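Local coordinates for PUA domain-containing protein (Aeropyrum pernix, PDB 2CX0) that is of unknown function but, as a PUA-domain protein, probably binds RNA and may act in translation initiation, at residues C67-S72 and Y77-C82; G100-L105 and T138-G143. All blocks are in the same frame, centred on the assembly; numbering follows the deposited sequence.

Contacts 1 and 2 are both buried, their centres about 16 Å apart, and each lies in a different part of the chain: contact 1 in the DUF1947 region, contact 2 in the PUA domain. They hold different elements. Residues 67-72 and 77-82 form a hairpin running into a helix, bound by backbone hydrogen bonds and fringed by aromatic rings; residues 100-105 and 138-143 set a helix against a strand purely through aliphatic packing. Tyr77, Pro78 and Leu80 touch Val142, and Leu80 also reaches the backbone O of Val140. Strand 138-145 thus packs against helix 99-107 and, with other side chains, against the end of the hairpin and the start of helix 80-86.

Contact 1. Residues C67-S72 and Y77-C82; sequences CLFEWS and YPTLQC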
loop_
_atom_site.group_PDB
_atom_site.type_symbol
_atom_site.label_atom_id
_atom_site.label_comp_id
_atom_site.label_asym_id
_atom_site.label_seq_id
_atom_site.Cartn_x
_atom_site.Cartn_y
_atom_site.Cartn_z
ATOM N N CYS A 67 -0.476 -7.387 -5.868
ATOM C CA CYS A 67 -1.240 -6.255 -5.379
ATOM C C CYS A 67 -1.672 -6.132 -3.945
ATOM O O CYS A 67 -1.775 -5.016 -3.480
ATOM C CB CYS A 67 -2.540 -6.145 -6.157
ATOM S SG CYS A 67 -2.449 -5.688 -7.870
ATOM N N LEU A 68 -1.989 -7.250 -3.262
ATOM C CA LEU A 68 -2.563 -7.083 -1.933
ATOM C C LEU A 68 -1.860 -7.931 -0.911
ATOM O O LEU A 68 -1.332 -9.021 -1.234
ATOM C CB LEU A 68 -4.036 -7.508 -1.968
ATOM C CG LEU A 68 -4.937 -6.799 -3.007
ATOM C CD1 LEU A 68 -6.289 -7.544 -3.206
ATOM C CD2 LEU A 68 -5.140 -5.299 -2.510
ATOM N N PHE A 69 -1.847 -7.462 0.342
ATOM C CA PHE A 69 -1.243 -8.310 1.375
ATOM C C PHE A 69 -1.960 -8.075 2.675
ATOM O O PHE A 69 -2.595 -7.022 2.880
ATOM C CB PHE A 69 0.221 -8.032 1.542
ATOM C CG PHE A 69 0.526 -6.632 1.927
ATOM C CD1 PHE A 69 0.765 -6.313 3.284
ATOM C CD2 PHE A 69 0.573 -5.603 0.950
ATOM C CE1 PHE A 69 1.046 -4.998 3.667
ATOM C CE2 PHE A 69 0.849 -4.293 1.317
ATOM C CZ PHE A 69 1.081 -3.987 2.677
ATOM N N GLU A 70 -1.913 -9.070 3.536
ATOM C CA GLU A 70 -2.531 -8.932 4.852
ATOM C C GLU A 70 -1.498 -8.375 5.861
ATOM O O GLU A 70 -0.373 -8.889 5.972
ATOM C CB GLU A 70 -3.089 -10.293 5.356
ATOM C CG GLU A 70 -3.934 -10.054 6.616
ATOM C CD GLU A 70 -4.476 -11.331 7.278
ATOM O OE1 GLU A 70 -5.148 -12.129 6.617
ATOM O OE2 GLU A 70 -4.220 -11.532 8.473
ATOM N N TRP A 71 -1.878 -7.345 6.610
ATOM C CA TRP A 71 -0.951 -6.788 7.581
ATOM C C TRP A 71 -1.258 -7.310 8.998
ATOM O O TRP A 71 -2.232 -8.033 9.209
ATOM C CB TRP A 71 -0.973 -5.256 7.522
ATOM C CG TRP A 71 0.283 -4.698 8.131
ATOM C CD1 TRP A 71 1.558 -5.061 7.804
ATOM C CD2 TRP A 71 0.402 -3.682 9.130
ATOM N NE1 TRP A 71 2.447 -4.350 8.535
ATOM C CE2 TRP A 71 1.771 -3.495 9.357
ATOM C CE3 TRP A 71 -0.516 -2.907 9.850
ATOM C CZ2 TRP A 71 2.265 -2.571 10.272
ATOM C CZ3 TRP A 71 -0.015 -1.965 10.778
ATOM C CH2 TRP A 71 1.361 -1.818 10.971
ATOM N N SER A 72 -0.414 -6.976 9.950
ATOM C CA SER A 72 -0.605 -7.465 11.318
ATOM C C SER A 72 -1.865 -7.028 12.048
ATOM O O SER A 72 -2.137 -7.571 13.112
ATOM C CB SER A 72 0.633 -7.161 12.171
ATOM O OG SER A 72 0.965 -5.789 12.065
ATOM N N TYR A 77 -4.096 -4.597 2.569
ATOM C CA TYR A 77 -3.550 -3.366 2.014
ATOM C C TYR A 77 -2.982 -3.566 0.595
ATOM O O TYR A 77 -2.639 -4.668 0.180
ATOM C CB TYR A 77 -2.350 -2.869 2.856
ATOM C CG TYR A 77 -2.673 -2.400 4.231
ATOM C CD1 TYR A 77 -2.706 -1.037 4.521
ATOM C CD2 TYR A 77 -2.971 -3.332 5.238
ATOM C CE1 TYR A 77 -3.041 -0.591 5.823
ATOM C CE2 TYR A 77 -3.322 -2.897 6.563
ATOM C CZ TYR A 77 -3.346 -1.534 6.816
ATOM O OH TYR A 77 -3.718 -1.082 8.047
ATOM N N PRO A 78 -2.926 -2.492 -0.174
ATOM C CA PRO A 78 -2.374 -2.591 -1.530
ATOM C C PRO A 78 -0.849 -2.360 -1.448
ATOM O O PRO A 78 -0.337 -1.576 -0.594
ATOM C CB PRO A 78 -2.989 -1.397 -2.282
ATOM C CG PRO A 78 -3.209 -0.328 -1.060
ATOM C CD PRO A 78 -3.552 -1.200 0.144
ATOM N N THR A 79 -0.129 -2.982 -2.391
ATOM C CA THR A 79 1.269 -2.712 -2.540
ATOM C C THR A 79 1.336 -1.425 -3.375
ATOM O O THR A 79 0.327 -0.962 -3.987
ATOM C CB THR A 79 1.944 -3.762 -3.416
ATOM O OG1 THR A 79 1.179 -3.886 -4.666
ATOM C CG2 THR A 79 2.019 -5.128 -2.608
ATOM N N LEU A 80 2.541 -0.871 -3.463
ATOM C CA LEU A 80 2.690 0.316 -4.337
ATOM C C LEU A 80 2.504 -0.122 -5.793
ATOM O O LEU A 80 2.073 0.681 -6.638
ATOM C CB LEU A 80 4.080 0.965 -4.158
ATOM C CG LEU A 80 4.230 1.585 -2.758
ATOM C CD1 LEU A 80 5.559 2.337 -2.792
ATOM C CD2 LEU A 80 3.095 2.612 -2.418
ATOM N N GLN A 81 2.878 -1.372 -6.122
ATOM C CA GLN A 81 2.674 -1.899 -7.500
ATOM C C GLN A 81 1.165 -1.896 -7.846
ATOM O O GLN A 81 0.783 -1.602 -8.987
ATOM C CB GLN A 81 3.235 -3.344 -7.651
ATOM C CG GLN A 81 4.799 -3.410 -7.628
ATOM C CD GLN A 81 5.434 -3.275 -6.241
ATOM O OE1 GLN A 81 4.717 -3.250 -5.212
ATOM N NE2 GLN A 81 6.787 -3.211 -6.202
ATOM N N CYS A 82 0.322 -2.215 -6.856
ATOM C CA CYS A 82 -1.116 -2.195 -7.048
ATOM C C CYS A 82 -1.563 -0.751 -7.366
ATOM O O CYS A 82 -2.415 -0.464 -8.269
ATOM C CB CYS A 82 -1.816 -2.672 -5.765
ATOM S SG CYS A 82 -3.632 -2.549 -5.836
#
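Phe69 and Tyr77 form a hydrogen-bonded antiparallel pair: Phe69 N reaches Tyr77 O, and Tyr77 N meets Phe69 O at 2.9 Å in a bond of 170° at the hydrogen. Thr79 N adds a third bond to Cys67 O (2.8 Å), coming in from above the carbonyl plane. Flanking these, Leu68 CA and Pro78 CA make CA-H...O contacts with Tyr77 O and Cys67 O. Thr79 also opens the helix: as N-cap residue its OG1 accepts from Cys82 N at 2.9 Å and is bonded to Pro66 O as well.

Among the aromatics, the Phe69 ring takes Tyr77 CB over one face, a CH-pi contact 4.0 Å from its centroid, and Pro78 O at its edge. With CG between the backbone N and the carbonyl carbon (chi1 60°), the Phe69 ring comes against Tyr77 CB. Trp71 turns its edge to the Tyr77 face, an offset edge-to-face pair with planes at 79°, while its CB lies 3.5 Å from Tyr77 CE2. Ser72 OG sits over the indole, and Asp73 and Arg75 bond the Tyr77 hydroxyl.

Apolar packing finishes the far end, where Cys67 CB lies 3.6 Å from Cys82 CB. Cys67 and Leu68 form a classic beta bulge in strand 65-70, both facing Ile60 of strand 56-62. Beyond the hairpin, Phe69 touches Leu175 of helix 174-183, Trp71 and Thr79 reach strand 163-170, and Tyr77 and Pro78 rest on Val142 of strand 138-145.

Contact 2. Residues G100-L105 and T138-G143; sequences GAAIAL and TPVMVG
Leu105 meets Val140 and Met141 through aliphatic groups alone, so no ring or amide offers a face or an edge between the two segments; a flat group just outside them is Tyr133 of strand 128-133, which Ala102 touches from the helix.

The Leu105 side chain lies across that of Val140 at about a right angle, with its CD2 methyl 3.7 Å from Val140 CG2. That methyl of Val140 stands between its own backbone N and carbonyl carbon (chi1 -62° for CG1), and it touches Leu105 CB too, at 3.9 Å. One helical turn earlier, Ala102 CB lies a looser 4.4 Å from the other Val140 methyl, CG1.

Met141, a selenomethionine, meets Leu105 farther along the strand. Its CG extends away from the backbone N (chi1 176°), but the chain then bends twice and carries CE back to 4.0 Å from Leu105 CG, with Met141 CB at 4.1 Å from the same carbon. Leu105 thus rests on a valine and a methionine that are neighbours in sequence. This is consistent with the classic beta bulge that Val140 and Met141 form opposite Ala131, which lets two successive side chains face the helix. Cutting Leu105 back to alanine removes CG and both methyls, which would probably leave Met141 CE without this partner and Val140 CG2 with little more than CB, opening a gap between helix and strand.

The axes of segments 100-105 and 138-143 approach to 8.0 Å, their directions 57° apart. Leu105 also touches Ala131 and Leu111, and Met141 reaches Leu111 and Val165, which places helix 99-107 over the mixed sheet of the PUA domain; Pro139 and Val142 pack against Leu80 and Leu83 of helix 80-86.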
loop_
_atom_site.group_PDB
_atom_site.type_symbol
_atom_site.label_atom_id
_atom_site.label_comp_id
_atom_site.label_asym_id
_atom_site.label_seq_id
_atom_site.Cartn_x
_atom_site.Cartn_y
_atom_site.Cartn_z
ATOM N N GLY A 100 11.218 16.657 0.516
ATOM C CA GLY A 100 11.945 16.081 1.657
ATOM C C GLY A 100 11.148 14.938 2.322
ATOM O O GLY A 100 11.735 13.934 2.768
ATOM N N ALA A 101 9.827 15.084 2.384
ATOM C CA ALA A 101 9.008 14.038 2.982
ATOM C C ALA A 101 8.928 12.814 2.082
ATOM O O ALA A 101 8.956 11.692 2.603
ATOM C CB ALA A 101 7.571 14.553 3.321
ATOM N N ALA A 102 8.856 13.010 0.767
ATOM C CA ALA A 102 8.794 11.871 -0.181
ATOM C C ALA A 102 10.098 11.086 -0.001
ATOM O O ALA A 102 10.102 9.878 0.064
ATOM C CB ALA A 102 8.695 12.366 -1.661
ATOM N N ILE A 103 11.227 11.794 0.083
ATOM C CA ILE A 103 12.496 11.119 0.278
ATOM C C ILE A 103 12.545 10.395 1.614
ATOM O O ILE A 103 13.004 9.234 1.721
ATOM C CB ILE A 103 13.662 12.155 0.189
ATOM C CG1 ILE A 103 13.882 12.535 -1.271
ATOM C CG2 ILE A 103 14.980 11.570 0.801
ATOM C CD1 ILE A 103 14.665 13.785 -1.398
ATOM N N ALA A 104 12.051 11.053 2.649
ATOM C CA ALA A 104 12.080 10.388 3.998
ATOM C C ALA A 104 11.214 9.105 4.020
ATOM O O ALA A 104 11.599 8.076 4.565
ATOM C CB ALA A 104 11.580 11.360 5.096
ATOM N N LEU A 105 10.049 9.175 3.398
ATOM C CA LEU A 105 9.196 8.021 3.351
ATOM C C LEU A 105 9.900 6.931 2.544
ATOM O O LEU A 105 9.810 5.764 2.925
ATOM C CB LEU A 105 7.868 8.398 2.678
ATOM C CG LEU A 105 6.744 8.845 3.650
ATOM C CD1 LEU A 105 7.292 9.675 4.801
ATOM C CD2 LEU A 105 5.699 9.635 2.856
ATOM N N THR A 138 3.761 10.498 -7.491
ATOM C CA THR A 138 4.297 9.140 -7.320
ATOM C C THR A 138 3.950 8.616 -5.912
ATOM O O THR A 138 4.282 9.248 -4.914
ATOM C CB THR A 138 5.848 9.126 -7.400
ATOM O OG1 THR A 138 6.266 9.584 -8.678
ATOM C CG2 THR A 138 6.413 7.712 -7.119
ATOM N N PRO A 139 3.303 7.458 -5.830
ATOM C CA PRO A 139 2.985 6.916 -4.511
ATOM C C PRO A 139 4.307 6.470 -3.878
ATOM O O PRO A 139 5.153 5.812 -4.523
ATOM C CB PRO A 139 2.067 5.719 -4.820
ATOM C CG PRO A 139 1.552 6.031 -6.214
ATOM C CD PRO A 139 2.738 6.609 -6.898
ATOM N N VAL A 140 4.525 6.875 -2.625
ATOM C CA VAL A 140 5.755 6.449 -1.962
ATOM C C VAL A 140 5.525 5.587 -0.708
ATOM O O VAL A 140 6.443 4.902 -0.227
ATOM C CB VAL A 140 6.670 7.688 -1.585
ATOM C CG1 VAL A 140 7.080 8.436 -2.857
ATOM C CG2 VAL A 140 5.917 8.630 -0.716
HETATM N N MSE A 141 4.318 5.639 -0.144
HETATM C CA MSE A 141 4.057 4.853 1.048
HETATM C C MSE A 141 2.542 4.627 1.196
HETATM O O MSE A 141 1.717 5.436 0.759
HETATM C CB MSE A 141 4.597 5.592 2.268
HETATM C CG MSE A 141 4.303 4.895 3.687
HETATM SE SE MSE A 141 2.667 5.646 4.502
HETATM C CE MSE A 141 3.553 7.207 5.372
ATOM N N VAL A 142 2.209 3.491 1.798
ATOM C CA VAL A 142 0.828 3.113 2.100
ATOM C C VAL A 142 0.809 2.975 3.613
ATOM O O VAL A 142 1.728 2.370 4.163
ATOM C CB VAL A 142 0.456 1.722 1.436
ATOM C CG1 VAL A 142 -0.767 1.173 2.073
ATOM C CG2 VAL A 142 0.158 1.981 -0.115
ATOM N N GLY A 143 -0.228 3.514 4.250
ATOM C CA GLY A 143 -0.327 3.440 5.692
ATOM C C GLY A 143 -1.693 3.793 6.290
ATOM O O GLY A 143 -2.736 3.779 5.621
#